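Long-range contacts in PA1221 (Pseudomonas aeruginosa, PDB 4DG8), which binds adenosine monophosphate and belongs to the ANL clan of AMP-binding enzymes, carrying a phosphopantetheine attachment site later in the same chain: residues 280-285 / 304-309; 360-365 / 397-402. All coordinates share one frame; numbering follows the deposited sequence.

Interaction 1: 280-285 / 304-309; sequences QLLTGG and HLVNGY. With AMP (adenosine monophosphate), chain B.
Leu281 lies alongside Leu305, and Leu282 alongside Val306, in the beta-alpha-beta unit whose parallel strands 280-284 and 304-309 lead to the adenine of AMP. The strand axes approach to 4.7 Å, and four backbone bonds tie the strands together. Leu281 uses its N to reach His304 O and its O to receive Val306 N, spanning Leu305; Thr283 spans Asn307 likewise, with N to Val306 O and O from Gly308 N, each bond 2.9 Å long. On one face Leu305 has CG anti to the backbone N (chi1 -172°), which brings CD1 to 3.8 Å from Leu281 CG, with Thr283 CG2 on the same methyl at 4.1 Å. On the other face Leu282 CG is 3.9 Å from Val306 CB.

Near the C-terminal end of strand 304-309, AMP N6 gives two hydrogen bonds: one to Asn307 OD1 at 2.8 Å, bent to 137°, and a straighter one (163°) to Gly308 O at 2.9 Å. The amino group is thus gripped by an amide oxygen and a backbone carbonyl of adjacent residues. Asn307 ND2 hydrogen-bonds Pro334 O, which helps to fix the amide with OD1 toward the adenine. Gly284 and Gly285 run close beside the base, with Gly285 N 3.0 Å from AMP N7, while the edge of the Tyr309 ring, at CD1, stands over the purine face near C5.

Helix 290-299 makes the crossover and covers Leu305 through Val293 and Leu297, while Phe264 of helix 261-270 packs on Leu281 and Thr283. In the sheet, strand 256-260 flanks 280-284, and strand 319-322 continues it beyond 304-309.

Interaction 2: 360-365 / 397-402; sequences AGEIVA and AYRTGD. With AMP (adenosine monophosphate), chain B.
Ile363 O takes two bonds from Thr400, and Ile363 N gives one to Asp402 O at 2.9 Å, so two residues of strand 393-406 bond to a single residue of its antiparallel partner, strand 361-367, with Gly401 between them turned to Glu362. The Thr400 N bond (3.1 Å) runs nearly straight to the carbonyl, whereas Thr400 OG1 donates at 2.7 Å from a position tilted well off the carbonyl plane. Chi1 of 57° sets OG1 between the backbone N and the carbonyl carbon, where it also accepts from Asp402 N at 3.0 Å and closes an ST turn. Thr400 and Gly401 both leave the extended conformation here, Gly401 with a positive phi. Regular pairing is found to one side of the turn: Val364 and Arg399 form a non-hydrogen-bonded pair, and Ala365 and Tyr398 exchange both backbone bonds.

Just past the turn, Asp402 meets the AMP ribose, where OD1 accepts from O2' at 2.8 Å; OD2 and O3' lie very close, at a separation too short to lean on. Arg417 holds OD1 by a salt bridge and also binds Thr400 O, which probably helps to keep the carboxylate in place.

Glu362 stretches out fully to bring OE2 to Gly401 N at 3.0 Å, using the anti side of the carboxylate. Arg399, bent at chi3, crosses it at about a right angle and turns the edge of its guanidinium to the other oxygen: a weak salt bridge, Arg399 NH2 to Glu362 OE1, 3.5 Å.

Interaction 1 closes before interaction 2 opens along the chain, and their centres lie 20 Å apart. They belong to different sheets: 280-285 and 304-309 sit in the mixed sheet that begins with strand 256-260, while 360-365 and 397-402 sit in the antiparallel sheet built round strand 393-406. Both reach AMP, interaction 1 at the adenine and interaction 2 at the ribose, so the nucleotide spans the junction of the two sheets. Tyr309 joins them directly. Its OH is 2.6 Å from Asp402 OD2, a probable hydrogen bond, and packs on Ile363 CD1 and Thr400 CG2, coupling the adenine end of the pocket to the ribose-binding carboxylate.

Interaction 1: 280-285 / 304-309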
loop_
_atom_site.group_PDB
_atom_site.type_symbol
_atom_site.label_atom_id
_atom_site.label_comp_id
_atom_site.label_asym_id
_atom_site.label_seq_id
_atom_site.Cartn_x
_atom_site.Cartn_y
_atom_site.Cartn_z
ATOM N N GLN A 280 4.951 -18.324 4.440
ATOM C CA GLN A 280 4.623 -17.661 3.179
ATOM C C GLN A 280 5.143 -16.223 3.196
ATOM O O GLN A 280 4.937 -15.460 4.159
ATOM C CB GLN A 280 3.108 -17.739 2.879
ATOM C CG GLN A 280 2.234 -17.156 3.982
ATOM C CD GLN A 280 0.766 -17.612 3.974
ATOM O OE1 GLN A 280 0.337 -18.445 3.162
ATOM N NE2 GLN A 280 -0.018 -17.045 4.899
ATOM N N LEU A 281 5.850 -15.883 2.123
ATOM C CA LEU A 281 6.440 -14.573 1.919
ATOM C C LEU A 281 5.912 -14.017 0.596
ATOM O O LEU A 281 6.058 -14.642 -0.458
ATOM C CB LEU A 281 7.970 -14.697 1.883
ATOM C CG LEU A 281 8.794 -13.428 1.628
ATOM C CD1 LEU A 281 8.329 -12.256 2.508
ATOM C CD2 LEU A 281 10.271 -13.698 1.844
ATOM N N LEU A 282 5.257 -12.871 0.667
ATOM C CA LEU A 282 4.775 -12.173 -0.519
ATOM C C LEU A 282 5.643 -10.951 -0.727
ATOM O O LEU A 282 6.015 -10.262 0.227
ATOM C CB LEU A 282 3.301 -11.776 -0.373
ATOM C CG LEU A 282 2.384 -12.944 0.010
ATOM C CD1 LEU A 282 2.246 -13.021 1.526
ATOM C CD2 LEU A 282 1.033 -12.784 -0.622
ATOM N N THR A 283 6.012 -10.722 -1.977
ATOM C CA THR A 283 6.860 -9.602 -2.344
ATOM C C THR A 283 6.349 -9.025 -3.663
ATOM O O THR A 283 5.454 -9.597 -4.288
ATOM C CB THR A 283 8.334 -10.021 -2.472
ATOM O OG1 THR A 283 9.122 -8.857 -2.744
ATOM C CG2 THR A 283 8.511 -11.038 -3.604
ATOM N N GLY A 284 6.859 -7.862 -4.050
ATOM C CA GLY A 284 6.329 -7.174 -5.215
ATOM C C GLY A 284 6.456 -5.668 -5.085
ATOM O O GLY A 284 7.355 -5.167 -4.399
ATOM N N GLY A 285 5.571 -4.935 -5.763
ATOM C CA GLY A 285 5.604 -3.487 -5.695
ATOM C C GLY A 285 6.517 -2.901 -6.750
ATOM O O GLY A 285 6.345 -1.765 -7.158
ATOM N N HIS A 304 7.063 -20.758 0.609
ATOM C CA HIS A 304 6.140 -20.364 -0.443
ATOM C C HIS A 304 6.284 -18.860 -0.658
ATOM O O HIS A 304 5.955 -18.054 0.214
ATOM C CB HIS A 304 4.698 -20.777 -0.104
ATOM C CG HIS A 304 4.462 -22.256 -0.212
ATOM N ND1 HIS A 304 4.632 -23.120 0.851
ATOM C CD2 HIS A 304 4.091 -23.025 -1.266
ATOM C CE1 HIS A 304 4.361 -24.354 0.461
ATOM N NE2 HIS A 304 4.032 -24.323 -0.819
ATOM N N LEU A 305 6.818 -18.514 -1.821
ATOM C CA LEU A 305 7.027 -17.142 -2.230
ATOM C C LEU A 305 5.983 -16.720 -3.276
ATOM O O LEU A 305 5.732 -17.434 -4.243
ATOM C CB LEU A 305 8.430 -17.009 -2.800
ATOM C CG LEU A 305 8.930 -15.596 -3.112
ATOM C CD1 LEU A 305 8.872 -14.735 -1.889
ATOM C CD2 LEU A 305 10.363 -15.674 -3.651
ATOM N N VAL A 306 5.376 -15.556 -3.070
ATOM C CA VAL A 306 4.352 -15.051 -3.982
ATOM C C VAL A 306 4.739 -13.688 -4.563
ATOM O O VAL A 306 5.069 -12.760 -3.814
ATOM C CB VAL A 306 3.017 -14.897 -3.251
ATOM C CG1 VAL A 306 1.911 -14.456 -4.218
ATOM C CG2 VAL A 306 2.658 -16.202 -2.548
ATOM N N ASN A 307 4.668 -13.556 -5.885
ATOM C CA ASN A 307 4.863 -12.257 -6.513
ATOM C C ASN A 307 3.468 -11.631 -6.592
ATOM O O ASN A 307 2.615 -12.121 -7.318
ATOM C CB ASN A 307 5.468 -12.429 -7.921
ATOM C CG ASN A 307 5.786 -11.098 -8.612
ATOM O OD1 ASN A 307 5.648 -10.025 -8.024
ATOM N ND2 ASN A 307 6.245 -11.173 -9.873
ATOM N N GLY A 308 3.208 -10.618 -5.762
ATOM C CA GLY A 308 1.964 -9.873 -5.866
ATOM C C GLY A 308 2.093 -8.608 -6.698
ATOM O O GLY A 308 3.004 -7.802 -6.473
ATOM N N TYR A 309 1.102 -8.358 -7.549
ATOM C CA TYR A 309 1.100 -7.179 -8.409
ATOM C C TYR A 309 -0.266 -6.522 -8.303
ATOM O O TYR A 309 -1.283 -7.214 -8.296
ATOM C CB TYR A 309 1.336 -7.551 -9.881
ATOM C CG TYR A 309 0.640 -6.562 -10.800
ATOM C CD1 TYR A 309 1.250 -5.362 -11.137
ATOM C CD2 TYR A 309 -0.652 -6.802 -11.284
ATOM C CE1 TYR A 309 0.624 -4.444 -11.949
ATOM C CE2 TYR A 309 -1.293 -5.881 -12.097
ATOM C CZ TYR A 309 -0.641 -4.694 -12.422
ATOM O OH TYR A 309 -1.244 -3.739 -13.219
HETATM P P AMP B . 0.829 1.025 -5.598
HETATM O O1P AMP B . 1.495 2.099 -4.764
HETATM O O2P AMP B . 0.586 -0.340 -4.968
HETATM O O3P AMP B . -0.475 1.617 -6.102
HETATM O "O5'" AMP B . 1.626 0.839 -6.960
HETATM C "C5'" AMP B . 1.074 0.080 -8.018
HETATM C "C4'" AMP B . 2.019 -0.015 -9.184
HETATM O "O4'" AMP B . 3.284 -0.586 -8.755
HETATM C "C3'" AMP B . 1.570 -0.915 -10.321
HETATM O "O3'" AMP B . 0.637 -0.281 -11.188
HETATM C "C2'" AMP B . 2.886 -1.283 -10.992
HETATM O "O2'" AMP B . 3.340 -0.215 -11.816
HETATM C "C1'" AMP B . 3.822 -1.396 -9.785
HETATM N N9 AMP B . 3.919 -2.788 -9.286
HETATM C C8 AMP B . 3.271 -3.261 -8.195
HETATM N N7 AMP B . 3.548 -4.570 -7.977
HETATM C C5 AMP B . 4.383 -4.976 -8.945
HETATM C C6 AMP B . 5.065 -6.250 -9.305
HETATM N N6 AMP B . 4.892 -7.365 -8.572
HETATM N N1 AMP B . 5.871 -6.257 -10.394
HETATM C C2 AMP B . 6.046 -5.136 -11.126
HETATM N N3 AMP B . 5.462 -3.952 -10.855
HETATM C C4 AMP B . 4.633 -3.797 -9.799
#

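Interaction 2: 360-365 / 397-402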
loop_
_atom_site.group_PDB
_atom_site.type_symbol
_atom_site.label_atom_id
_atom_site.label_comp_id
_atom_site.label_asym_id
_atom_site.label_seq_id
_atom_site.Cartn_x
_atom_site.Cartn_y
_atom_site.Cartn_z
ATOM N N ALA A 360 2.162 -7.705 -26.389
ATOM C CA ALA A 360 2.054 -6.733 -25.300
ATOM C C ALA A 360 0.767 -5.911 -25.335
ATOM O O ALA A 360 0.295 -5.515 -26.399
ATOM C CB ALA A 360 3.273 -5.804 -25.282
ATOM N N GLY A 361 0.214 -5.655 -24.156
ATOM C CA GLY A 361 -0.988 -4.857 -24.025
ATOM C C GLY A 361 -1.042 -4.187 -22.666
ATOM O O GLY A 361 -0.106 -4.299 -21.867
ATOM N N GLU A 362 -2.137 -3.477 -22.408
ATOM C CA GLU A 362 -2.341 -2.851 -21.115
ATOM C C GLU A 362 -3.249 -3.713 -20.231
ATOM O O GLU A 362 -4.267 -4.250 -20.695
ATOM C CB GLU A 362 -2.923 -1.450 -21.283
ATOM C CG GLU A 362 -3.315 -0.801 -19.970
ATOM C CD GLU A 362 -4.037 0.519 -20.159
ATOM O OE1 GLU A 362 -4.447 0.829 -21.302
ATOM O OE2 GLU A 362 -4.183 1.250 -19.159
ATOM N N ILE A 363 -2.856 -3.853 -18.968
ATOM C CA ILE A 363 -3.642 -4.583 -17.983
ATOM C C ILE A 363 -4.875 -3.777 -17.586
ATOM O O ILE A 363 -4.782 -2.591 -17.266
ATOM C CB ILE A 363 -2.822 -4.898 -16.721
ATOM C CG1 ILE A 363 -1.643 -5.815 -17.042
ATOM C CG2 ILE A 363 -3.690 -5.572 -15.665
ATOM C CD1 ILE A 363 -0.724 -6.027 -15.817
ATOM N N VAL A 364 -6.030 -4.430 -17.631
ATOM C CA VAL A 364 -7.293 -3.835 -17.216
ATOM C C VAL A 364 -7.935 -4.735 -16.170
ATOM O O VAL A 364 -8.038 -5.942 -16.366
ATOM C CB VAL A 364 -8.262 -3.715 -18.410
ATOM C CG1 VAL A 364 -9.599 -3.168 -17.948
ATOM C CG2 VAL A 364 -7.641 -2.846 -19.511
ATOM N N ALA A 365 -8.365 -4.145 -15.061
ATOM C CA ALA A 365 -8.854 -4.914 -13.929
ATOM C C ALA A 365 -10.341 -4.697 -13.730
ATOM O O ALA A 365 -10.847 -3.591 -13.902
ATOM C CB ALA A 365 -8.098 -4.529 -12.658
ATOM N N ALA A 397 -14.437 -1.173 -14.906
ATOM C CA ALA A 397 -13.047 -1.569 -15.098
ATOM C C ALA A 397 -12.070 -0.418 -14.832
ATOM O O ALA A 397 -12.380 0.754 -15.059
ATOM C CB ALA A 397 -12.853 -2.106 -16.520
ATOM N N TYR A 398 -10.890 -0.770 -14.347
ATOM C CA TYR A 398 -9.804 0.173 -14.139
ATOM C C TYR A 398 -8.640 -0.164 -15.069
ATOM O O TYR A 398 -8.078 -1.269 -15.007
ATOM C CB TYR A 398 -9.334 0.154 -12.675
ATOM C CG TYR A 398 -8.155 1.068 -12.425
ATOM C CD1 TYR A 398 -8.318 2.451 -12.374
ATOM C CD2 TYR A 398 -6.869 0.554 -12.277
ATOM C CE1 TYR A 398 -7.224 3.305 -12.173
ATOM C CE2 TYR A 398 -5.779 1.395 -12.065
ATOM C CZ TYR A 398 -5.965 2.774 -12.009
ATOM O OH TYR A 398 -4.886 3.621 -11.795
ATOM N N ARG A 399 -8.302 0.784 -15.940
ATOM C CA ARG A 399 -7.106 0.695 -16.779
ATOM C C ARG A 399 -5.879 1.111 -15.969
ATOM O O ARG A 399 -5.780 2.253 -15.522
ATOM C CB ARG A 399 -7.254 1.615 -17.992
ATOM C CG ARG A 399 -8.447 1.285 -18.866
ATOM C CD ARG A 399 -8.670 2.347 -19.931
ATOM N NE ARG A 399 -7.565 2.427 -20.879
ATOM C CZ ARG A 399 -7.635 3.058 -22.051
ATOM N NH1 ARG A 399 -8.765 3.660 -22.414
ATOM N NH2 ARG A 399 -6.581 3.088 -22.864
ATOM N N THR A 400 -4.937 0.189 -15.802
ATOM C CA THR A 400 -3.848 0.374 -14.850
ATOM C C THR A 400 -2.709 1.277 -15.333
ATOM O O THR A 400 -1.965 1.843 -14.516
ATOM C CB THR A 400 -3.213 -0.981 -14.476
ATOM O OG1 THR A 400 -2.769 -1.616 -15.674
ATOM C CG2 THR A 400 -4.210 -1.892 -13.750
ATOM N N GLY A 401 -2.554 1.375 -16.650
ATOM C CA GLY A 401 -1.359 1.972 -17.232
ATOM C C GLY A 401 -0.153 1.032 -17.172
ATOM O O GLY A 401 0.972 1.410 -17.517
ATOM N N ASP A 402 -0.372 -0.199 -16.722
ATOM C CA ASP A 402 0.695 -1.196 -16.728
ATOM C C ASP A 402 0.665 -2.036 -18.017
ATOM O O ASP A 402 -0.396 -2.461 -18.483
ATOM C CB ASP A 402 0.619 -2.096 -15.487
ATOM C CG ASP A 402 0.936 -1.353 -14.207
ATOM O OD1 ASP A 402 1.907 -0.559 -14.185
ATOM O OD2 ASP A 402 0.218 -1.566 -13.214
HETATM P P AMP B . 0.829 1.025 -5.598
HETATM O O1P AMP B . 1.495 2.099 -4.764
HETATM O O2P AMP B . 0.586 -0.340 -4.968
HETATM O O3P AMP B . -0.475 1.617 -6.102
HETATM O "O5'" AMP B . 1.626 0.839 -6.960
HETATM C "C5'" AMP B . 1.074 0.080 -8.018
HETATM C "C4'" AMP B . 2.019 -0.015 -9.184
HETATM O "O4'" AMP B . 3.284 -0.586 -8.755
HETATM C "C3'" AMP B . 1.570 -0.915 -10.321
HETATM O "O3'" AMP B . 0.637 -0.281 -11.188
HETATM C "C2'" AMP B . 2.886 -1.283 -10.992
HETATM O "O2'" AMP B . 3.340 -0.215 -11.816
HETATM C "C1'" AMP B . 3.822 -1.396 -9.785
HETATM N N9 AMP B . 3.919 -2.788 -9.286
HETATM C C8 AMP B . 3.271 -3.261 -8.195
HETATM N N7 AMP B . 3.548 -4.570 -7.977
HETATM C C5 AMP B . 4.383 -4.976 -8.945
HETATM C C6 AMP B . 5.065 -6.250 -9.305
HETATM N N6 AMP B . 4.892 -7.365 -8.572
HETATM N N1 AMP B . 5.871 -6.257 -10.394
HETATM C C2 AMP B . 6.046 -5.136 -11.126
HETATM N N3 AMP B . 5.462 -3.952 -10.855
HETATM C C4 AMP B . 4.633 -3.797 -9.799
#